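PDB 1JMT: splicing factor U2AF 35 KDA subunit from Homo sapiens, which pairs with the large U2AF subunit and helps select the 3' splice site, recruiting U2 snRNP to the branch point; this chain is its RRM domain. Local coordinates for residues Glu46-Tyr51 / Asp87-Arg91; Glu53-Val59 / Asn70-Arg76; Ala81-Val85 / His99-Ser103. The protein carries 1 engineered substitution. One frame throughout, in Å; residues are numbered along the deposited sequence.

Contact 1. Residues Glu46-Tyr51 / Asp87-Arg91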
# COMPACT_ATOMS: atom_id res chain seq x y z
N GLU A 46 -3.00 -8.97 4.53
CA GLU A 46 -4.22 -8.73 3.78
C GLU A 46 -4.11 -9.34 2.38
O GLU A 46 -5.07 -9.94 1.89
CB GLU A 46 -4.50 -7.22 3.68
CG GLU A 46 -5.78 -6.86 2.95
CD GLU A 46 -7.05 -7.41 3.61
OE1 GLU A 46 -7.04 -7.65 4.83
OE2 GLU A 46 -8.07 -7.58 2.91
N MET A 47 -2.95 -9.21 1.73
CA MET A 47 -2.77 -9.78 0.39
C MET A 47 -3.03 -11.28 0.38
O MET A 47 -3.72 -11.80 -0.50
CB MET A 47 -1.36 -9.53 -0.15
CG MET A 47 -1.02 -8.06 -0.44
SD MET A 47 -2.16 -7.29 -1.60
CE MET A 47 -3.25 -6.47 -0.45
N GLU A 48 -2.49 -11.98 1.38
CA GLU A 48 -2.67 -13.42 1.47
C GLU A 48 -4.05 -13.81 1.99
O GLU A 48 -4.61 -14.80 1.56
CB GLU A 48 -1.59 -14.04 2.38
CG GLU A 48 -0.20 -13.93 1.80
CD GLU A 48 0.55 -15.24 1.84
OE1 GLU A 48 0.82 -15.74 2.96
OE2 GLU A 48 0.88 -15.78 0.75
N GLU A 49 -4.59 -13.02 2.91
CA GLU A 49 -5.90 -13.31 3.48
C GLU A 49 -7.04 -13.19 2.48
O GLU A 49 -7.89 -14.07 2.38
CB GLU A 49 -6.15 -12.38 4.67
CG GLU A 49 -6.53 -13.10 5.97
CD GLU A 49 -7.91 -13.72 5.91
OE1 GLU A 49 -8.90 -12.97 5.78
OE2 GLU A 49 -8.00 -14.97 6.01
N LYS A 50 -7.06 -12.11 1.71
CA LYS A 50 -8.16 -11.91 0.77
C LYS A 50 -7.91 -12.10 -0.72
O LYS A 50 -8.84 -12.39 -1.46
CB LYS A 50 -8.79 -10.53 1.00
CG LYS A 50 -9.44 -10.40 2.37
CD LYS A 50 -10.27 -9.12 2.48
CE LYS A 50 -10.84 -8.93 3.88
NZ LYS A 50 -11.79 -10.02 4.25
N TYR A 51 -6.67 -11.97 -1.18
CA TYR A 51 -6.42 -12.10 -2.61
C TYR A 51 -5.67 -13.33 -3.09
O TYR A 51 -5.82 -13.74 -4.24
CB TYR A 51 -5.72 -10.85 -3.13
CG TYR A 51 -6.49 -9.59 -2.85
CD1 TYR A 51 -5.93 -8.56 -2.09
CD2 TYR A 51 -7.81 -9.43 -3.29
CE1 TYR A 51 -6.65 -7.42 -1.78
CE2 TYR A 51 -8.54 -8.29 -2.99
CZ TYR A 51 -7.95 -7.29 -2.24
OH TYR A 51 -8.67 -6.16 -1.92
N ASP A 87 -10.43 -5.26 -7.14
CA ASP A 87 -10.99 -5.04 -5.81
C ASP A 87 -10.26 -3.92 -5.05
O ASP A 87 -10.90 -3.08 -4.42
CB ASP A 87 -10.96 -6.32 -4.98
CG ASP A 87 -11.69 -6.17 -3.65
OD1 ASP A 87 -12.90 -5.84 -3.68
OD2 ASP A 87 -11.07 -6.36 -2.59
N LEU A 88 -8.93 -3.92 -5.13
CA LEU A 88 -8.14 -2.91 -4.42
C LEU A 88 -8.45 -1.50 -4.90
O LEU A 88 -8.36 -0.54 -4.12
CB LEU A 88 -6.65 -3.20 -4.57
CG LEU A 88 -6.16 -4.36 -3.70
CD1 LEU A 88 -4.83 -4.89 -4.21
CD2 LEU A 88 -6.04 -3.88 -2.26
N ASN A 89 -8.79 -1.35 -6.17
CA ASN A 89 -9.10 -0.04 -6.69
C ASN A 89 -10.45 0.46 -6.16
O ASN A 89 -10.82 1.61 -6.37
CB ASN A 89 -9.06 -0.03 -8.22
CG ASN A 89 -7.66 0.24 -8.74
OD1 ASN A 89 -6.99 1.16 -8.27
ND2 ASN A 89 -7.21 -0.54 -9.71
N ASN A 90 -11.18 -0.43 -5.48
CA ASN A 90 -12.46 -0.09 -4.87
C ASN A 90 -12.32 0.01 -3.34
O ASN A 90 -13.32 -0.07 -2.62
CB ASN A 90 -13.53 -1.15 -5.19
CG ASN A 90 -13.93 -1.14 -6.65
OD1 ASN A 90 -14.06 -0.08 -7.26
ND2 ASN A 90 -14.15 -2.32 -7.21
N ARG A 91 -11.09 0.17 -2.85
CA ARG A 91 -10.89 0.25 -1.40
C ARG A 91 -10.07 1.45 -0.94
O ARG A 91 -9.34 2.07 -1.71
CB ARG A 91 -10.21 -1.03 -0.89
CG ARG A 91 -10.96 -2.31 -1.16
CD ARG A 91 -10.19 -3.54 -0.66
NE ARG A 91 -10.08 -3.57 0.80
CZ ARG A 91 -9.44 -4.52 1.48
NH1 ARG A 91 -8.83 -5.51 0.83
NH2 ARG A 91 -9.41 -4.48 2.80
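Tyr51 reaches across to Asp87, Leu88 and Arg91, and its hydroxyl is the meeting point of the contact. Tyr51 OH donates to Asp87 OD2, and at 2.5 Å the bond is very short. The same oxygen accepts from Arg91 NH1 at 2.8 Å, with an N-H...O angle of 161°. Two partners thus grip the hydroxyl, one as acceptor and one as donor. Asp87 OD2 sits at the edge of the phenol ring, close to its plane, and the two side chains cross at about a right angle. The Tyr51 and Arg91 side chains come from opposite directions. The guanidinium holds Tyr51 OH almost exactly in its own plane, while the ring is turned 57° from that plane. The Arg91 chain is bent at chi3, and its NH1 lies against both Tyr51 OH and Glu46 OE2.

Glu46 OE2 forms a salt bridge with Arg91 NH1 at 3.0 Å and a weak bond with NH2, although the exact place of this oxygen is less sure. The carboxylate stands 76° from the guanidinium plane. The bond to Tyr51 probably restrains the arginine from turning.

Next to these polar atoms, Leu88 CD2 packs against Tyr51 CE1 at 3.6 Å. Met47 CE reaches Leu88 CD2 at 4.2 Å.

Arg91 NH2 also forms a salt bridge with an acidic side chain of the bound peptide, and Glu46 and Met47 pack on an aromatic one. The contact joins the last turn of helix 22-51 to helix 78-88 and the beta turn Leu88-Arg91 that follows. These are the two helices of the RRM, packed on its sheet beside the peptide: Met47 and Tyr51 touch Phe75 of strand 68-75, and Leu88 touches strands 3-11 and 96-102.

Contact 2. Residues Glu53-Val59 / Asn70-Arg76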
# COMPACT_ATOMS: atom_id res chain seq x y z
N GLU A 53 -2.06 -16.31 -2.59
CA GLU A 53 -0.69 -16.60 -2.23
C GLU A 53 0.32 -15.61 -2.80
O GLU A 53 0.37 -15.37 -4.01
CB GLU A 53 -0.34 -18.03 -2.66
CG GLU A 53 1.08 -18.47 -2.34
CD GLU A 53 1.23 -19.98 -2.38
OE1 GLU A 53 2.38 -20.45 -2.49
OE2 GLU A 53 0.20 -20.69 -2.29
N VAL A 54 1.13 -15.04 -1.92
CA VAL A 54 2.15 -14.09 -2.34
C VAL A 54 3.50 -14.77 -2.51
O VAL A 54 4.00 -15.45 -1.62
CB VAL A 54 2.29 -12.94 -1.32
CG1 VAL A 54 3.46 -12.05 -1.71
CG2 VAL A 54 1.00 -12.13 -1.27
N GLU A 55 4.09 -14.58 -3.68
CA GLU A 55 5.39 -15.15 -4.00
C GLU A 55 6.48 -14.22 -3.49
O GLU A 55 7.40 -14.63 -2.79
CB GLU A 55 5.50 -15.33 -5.51
CG GLU A 55 6.70 -16.10 -6.00
CD GLU A 55 6.50 -16.56 -7.42
OE1 GLU A 55 5.56 -17.36 -7.64
OE2 GLU A 55 7.25 -16.12 -8.31
N GLU A 56 6.35 -12.94 -3.83
CA GLU A 56 7.31 -11.92 -3.43
C GLU A 56 6.58 -10.60 -3.19
O GLU A 56 5.58 -10.31 -3.84
CB GLU A 56 8.34 -11.66 -4.52
CG GLU A 56 9.35 -12.75 -4.75
CD GLU A 56 10.29 -12.37 -5.87
OE1 GLU A 56 11.09 -11.42 -5.68
OE2 GLU A 56 10.22 -13.00 -6.95
N MET A 57 7.11 -9.80 -2.27
CA MET A 57 6.54 -8.50 -1.98
C MET A 57 7.62 -7.56 -1.49
O MET A 57 8.55 -7.97 -0.79
CB MET A 57 5.44 -8.60 -0.92
CG MET A 57 4.80 -7.26 -0.62
SD MET A 57 3.50 -7.32 0.63
CE MET A 57 3.90 -5.86 1.58
N ASN A 58 7.50 -6.29 -1.86
CA ASN A 58 8.47 -5.29 -1.42
C ASN A 58 7.84 -3.91 -1.32
O ASN A 58 6.96 -3.55 -2.11
CB ASN A 58 9.65 -5.25 -2.39
CG ASN A 58 10.72 -4.27 -1.96
OD1 ASN A 58 11.13 -4.25 -0.79
ND2 ASN A 58 11.19 -3.45 -2.90
N VAL A 59 8.29 -3.15 -0.33
CA VAL A 59 7.82 -1.79 -0.12
C VAL A 59 9.01 -0.94 -0.56
O VAL A 59 10.10 -1.06 -0.01
CB VAL A 59 7.51 -1.52 1.37
CG1 VAL A 59 7.16 -0.06 1.57
CG2 VAL A 59 6.37 -2.42 1.83
N ASN A 70 6.14 2.90 -3.33
CA ASN A 70 5.15 2.02 -3.91
C ASN A 70 5.31 0.67 -3.24
O ASN A 70 6.32 0.38 -2.57
CB ASN A 70 5.39 1.80 -5.40
CG ASN A 70 5.19 3.05 -6.21
OD1 ASN A 70 4.48 3.97 -5.80
ND2 ASN A 70 5.80 3.08 -7.39
N VAL A 71 4.30 -0.17 -3.43
CA VAL A 71 4.34 -1.51 -2.91
C VAL A 71 4.16 -2.41 -4.13
O VAL A 71 3.33 -2.12 -4.99
CB VAL A 71 3.21 -1.78 -1.90
CG1 VAL A 71 3.04 -3.29 -1.67
CG2 VAL A 71 3.55 -1.09 -0.59
N TYR A 72 4.97 -3.46 -4.22
CA TYR A 72 4.84 -4.40 -5.32
C TYR A 72 4.58 -5.75 -4.70
O TYR A 72 5.26 -6.15 -3.76
CB TYR A 72 6.10 -4.45 -6.17
CG TYR A 72 6.32 -3.20 -6.97
CD1 TYR A 72 7.03 -2.13 -6.43
CD2 TYR A 72 5.77 -3.07 -8.25
CE1 TYR A 72 7.19 -0.96 -7.15
CE2 TYR A 72 5.93 -1.89 -8.97
CZ TYR A 72 6.64 -0.84 -8.41
OH TYR A 72 6.80 0.33 -9.11
N VAL A 73 3.58 -6.44 -5.23
CA VAL A 73 3.21 -7.76 -4.73
C VAL A 73 3.16 -8.73 -5.89
O VAL A 73 2.41 -8.54 -6.84
CB VAL A 73 1.83 -7.72 -4.06
CG1 VAL A 73 1.49 -9.09 -3.47
CG2 VAL A 73 1.80 -6.64 -3.00
N LYS A 74 3.97 -9.78 -5.82
CA LYS A 74 3.96 -10.77 -6.89
C LYS A 74 3.18 -11.97 -6.38
O LYS A 74 3.63 -12.66 -5.46
CB LYS A 74 5.40 -11.18 -7.26
CG LYS A 74 5.47 -12.12 -8.47
CD LYS A 74 6.91 -12.53 -8.75
CE LYS A 74 7.02 -13.30 -10.06
NZ LYS A 74 8.45 -13.60 -10.38
N PHE A 75 2.00 -12.17 -6.94
CA PHE A 75 1.17 -13.29 -6.55
C PHE A 75 1.61 -14.53 -7.31
O PHE A 75 2.12 -14.43 -8.43
CB PHE A 75 -0.31 -13.02 -6.85
CG PHE A 75 -0.94 -11.99 -5.95
CD1 PHE A 75 -1.00 -10.65 -6.33
CD2 PHE A 75 -1.47 -12.37 -4.72
CE1 PHE A 75 -1.58 -9.70 -5.48
CE2 PHE A 75 -2.05 -11.42 -3.87
CZ PHE A 75 -2.10 -10.08 -4.25
N ARG A 76 1.43 -15.69 -6.70
CA ARG A 76 1.81 -16.94 -7.35
C ARG A 76 0.93 -17.16 -8.58
O ARG A 76 1.37 -17.75 -9.56
CB ARG A 76 1.64 -18.10 -6.37
CG ARG A 76 2.01 -19.44 -6.95
CD ARG A 76 2.04 -20.51 -5.87
NE ARG A 76 2.45 -21.80 -6.40
CZ ARG A 76 2.72 -22.86 -5.65
NH1 ARG A 76 2.63 -22.78 -4.32
NH2 ARG A 76 3.08 -24.01 -6.22
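Strands 56-59 and 70-75 run antiparallel, at 179°, with their axes 4.7 Å apart. Asn58 and Tyr72 form a hydrogen-bonded pair, Asn58 N to Tyr72 O and Tyr72 N to Asn58 O, both 2.9 Å. At Glu55 and Glu56 the register slips by one. Lys74 O accepts from both Glu55 N (2.7 Å) and Glu56 N (3.2 Å), which makes a classic beta bulge. Beyond it, Arg76 N bonds Glu53 O.

The bulge brings two acids to one lysine. Lys74 lies alongside both Glu55 and Glu56, pointing the same way. Its CG is anti to the backbone N (chi1 -174°) and the chain stays extended, carrying Lys74 NZ to Glu55 OE2 at 3.5 Å. The bridge to Glu56 OE2 is long. A leucine in its place would probably leave the two glutamates without their shared counter-charge. Arg76 NH1 meets Glu53 OE1 at 3.0 Å, from above the carboxylate plane.

Met57, Val59, Val71 and Val73 form the other, apolar face. Met57 CG lies 3.9 Å from Val73 CG2. Beyond the bulge, Val54 CG2 touches Val73 CG1 at 3.8 Å. Helix 22-51 covers Val54 and Val59. This is the hairpin of the RRM's second and third strands, with strand 54-59 at the sheet edge.

Contact 3. Residues Ala81-Val85 / His99-Ser103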
# COMPACT_ATOMS: atom_id res chain seq x y z
N ALA A 81 -3.75 -11.87 -9.01
CA ALA A 81 -3.25 -10.52 -9.26
C ALA A 81 -4.29 -9.65 -9.96
O ALA A 81 -4.57 -8.54 -9.52
CB ALA A 81 -1.99 -10.59 -10.10
N GLU A 82 -4.86 -10.16 -11.05
CA GLU A 82 -5.85 -9.41 -11.81
C GLU A 82 -7.08 -9.08 -10.98
O GLU A 82 -7.67 -8.01 -11.14
CB GLU A 82 -6.25 -10.19 -13.07
CG GLU A 82 -5.09 -10.44 -14.01
CD GLU A 82 -5.50 -11.20 -15.27
OE1 GLU A 82 -6.13 -12.27 -15.14
OE2 GLU A 82 -5.18 -10.73 -16.38
N LYS A 83 -7.47 -10.00 -10.10
CA LYS A 83 -8.63 -9.76 -9.26
C LYS A 83 -8.31 -8.81 -8.11
O LYS A 83 -9.17 -8.04 -7.67
CB LYS A 83 -9.17 -11.08 -8.71
CG LYS A 83 -9.93 -11.91 -9.74
CD LYS A 83 -10.44 -13.20 -9.12
CE LYS A 83 -11.14 -14.06 -10.15
NZ LYS A 83 -11.56 -15.38 -9.59
N ALA A 84 -7.07 -8.86 -7.63
CA ALA A 84 -6.66 -7.99 -6.54
C ALA A 84 -6.73 -6.54 -7.01
O ALA A 84 -7.25 -5.68 -6.31
CB ALA A 84 -5.24 -8.32 -6.09
N VAL A 85 -6.20 -6.29 -8.20
CA VAL A 85 -6.19 -4.95 -8.76
C VAL A 85 -7.59 -4.34 -8.80
O VAL A 85 -7.80 -3.21 -8.35
CB VAL A 85 -5.59 -4.95 -10.18
CG1 VAL A 85 -5.72 -3.57 -10.81
CG2 VAL A 85 -4.12 -5.34 -10.10
N HIS A 99 -4.55 3.11 -5.32
CA HIS A 99 -4.34 3.22 -6.76
C HIS A 99 -3.57 1.95 -7.13
O HIS A 99 -2.34 1.91 -7.02
CB HIS A 99 -3.51 4.46 -7.09
CG HIS A 99 -4.28 5.74 -6.99
ND1 HIS A 99 -5.04 6.23 -8.03
CD2 HIS A 99 -4.42 6.63 -5.98
CE1 HIS A 99 -5.61 7.37 -7.66
NE2 HIS A 99 -5.25 7.63 -6.42
N ALA A 100 -4.30 0.91 -7.52
CA ALA A 100 -3.72 -0.37 -7.87
C ALA A 100 -3.54 -0.49 -9.37
O ALA A 100 -4.28 0.12 -10.15
CB ALA A 100 -4.59 -1.50 -7.37
N GLU A 101 -2.57 -1.30 -9.79
CA GLU A 101 -2.27 -1.44 -11.20
C GLU A 101 -1.39 -2.65 -11.49
O GLU A 101 -0.43 -2.91 -10.78
CB GLU A 101 -1.57 -0.14 -11.62
CG GLU A 101 -0.94 -0.08 -12.98
CD GLU A 101 -0.22 1.24 -13.17
OE1 GLU A 101 -0.87 2.30 -13.07
OE2 GLU A 101 1.00 1.23 -13.42
N LEU A 102 -1.75 -3.41 -12.52
CA LEU A 102 -0.93 -4.56 -12.90
C LEU A 102 0.39 -3.96 -13.37
O LEU A 102 0.39 -3.02 -14.15
CB LEU A 102 -1.57 -5.33 -14.05
CG LEU A 102 -2.58 -6.43 -13.73
CD1 LEU A 102 -3.32 -6.82 -15.01
CD2 LEU A 102 -1.86 -7.62 -13.14
N SER A 103 1.51 -4.50 -12.90
CA SER A 103 2.80 -3.97 -13.31
C SER A 103 3.57 -5.00 -14.13
O SER A 103 4.12 -5.96 -13.58
CB SER A 103 3.63 -3.55 -12.09
OG SER A 103 3.76 -4.61 -11.16
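The second helix of the RRM packs here on the last strand of the sheet. Val85 makes most of the contact from the helix. Its CB points toward the strand, and its two methyls spread along it. Val85 CG1 lies 4.2 Å from Ala100 CB and also touches the backbone at Glu101 N. Val85 CG2 lies 3.9 Å from Leu102 N and meets Leu102 CG. The first torsion (chi1 174°) sets CG1 anti to the backbone N and CG2 anti to the carbonyl carbon, which divides the methyls between Ala100 and Leu102. Ala100 CB in turn rests 3.8 Å from Val85 O.

In this alpha/beta sandwich the helix lies on one face of the antiparallel sheet, roughly antiparallel to this strand. The axes of helix segment 81-85 and strand segment 100-102 run at 153° and approach to 8.0 Å. No hydrogen bond crosses between the two segments. Ala81 and Val85 also touch Ile4 of the neighbouring strand 3-11, while the CB of Glu101 points away from the helix.

Leu102 closes the side nearer the start of the helix segment. Leu102 CD2 comes to 4.3 Å from Ala81 CB. Leu102 CD1 touches the aliphatic CG of exposed Glu82 at 4.2 Å.

How the contacts relate
Contacts 1 and 2 are partly buried, whereas contact 3 lies at the surface. Contacts 1 and 3 both use helix 78-88. In contact 1 its end meets helix 22-51 through charged and phenolic groups near the bound peptide. In contact 3 the preceding turns meet strand 96-102 mainly through apolar side chains, with no hydrogen bond across. Contact 2 is held mainly by backbone bonds, with salt bridges at and beyond its bulge. Phe75 ties the three together: it touches Met47 O of contact 1, and Ala81 and Ala84 of segment 81-85. Polar links join them too, from Glu48 OE2 to Val54 N and from Asn89 OD1 to Ala100 N.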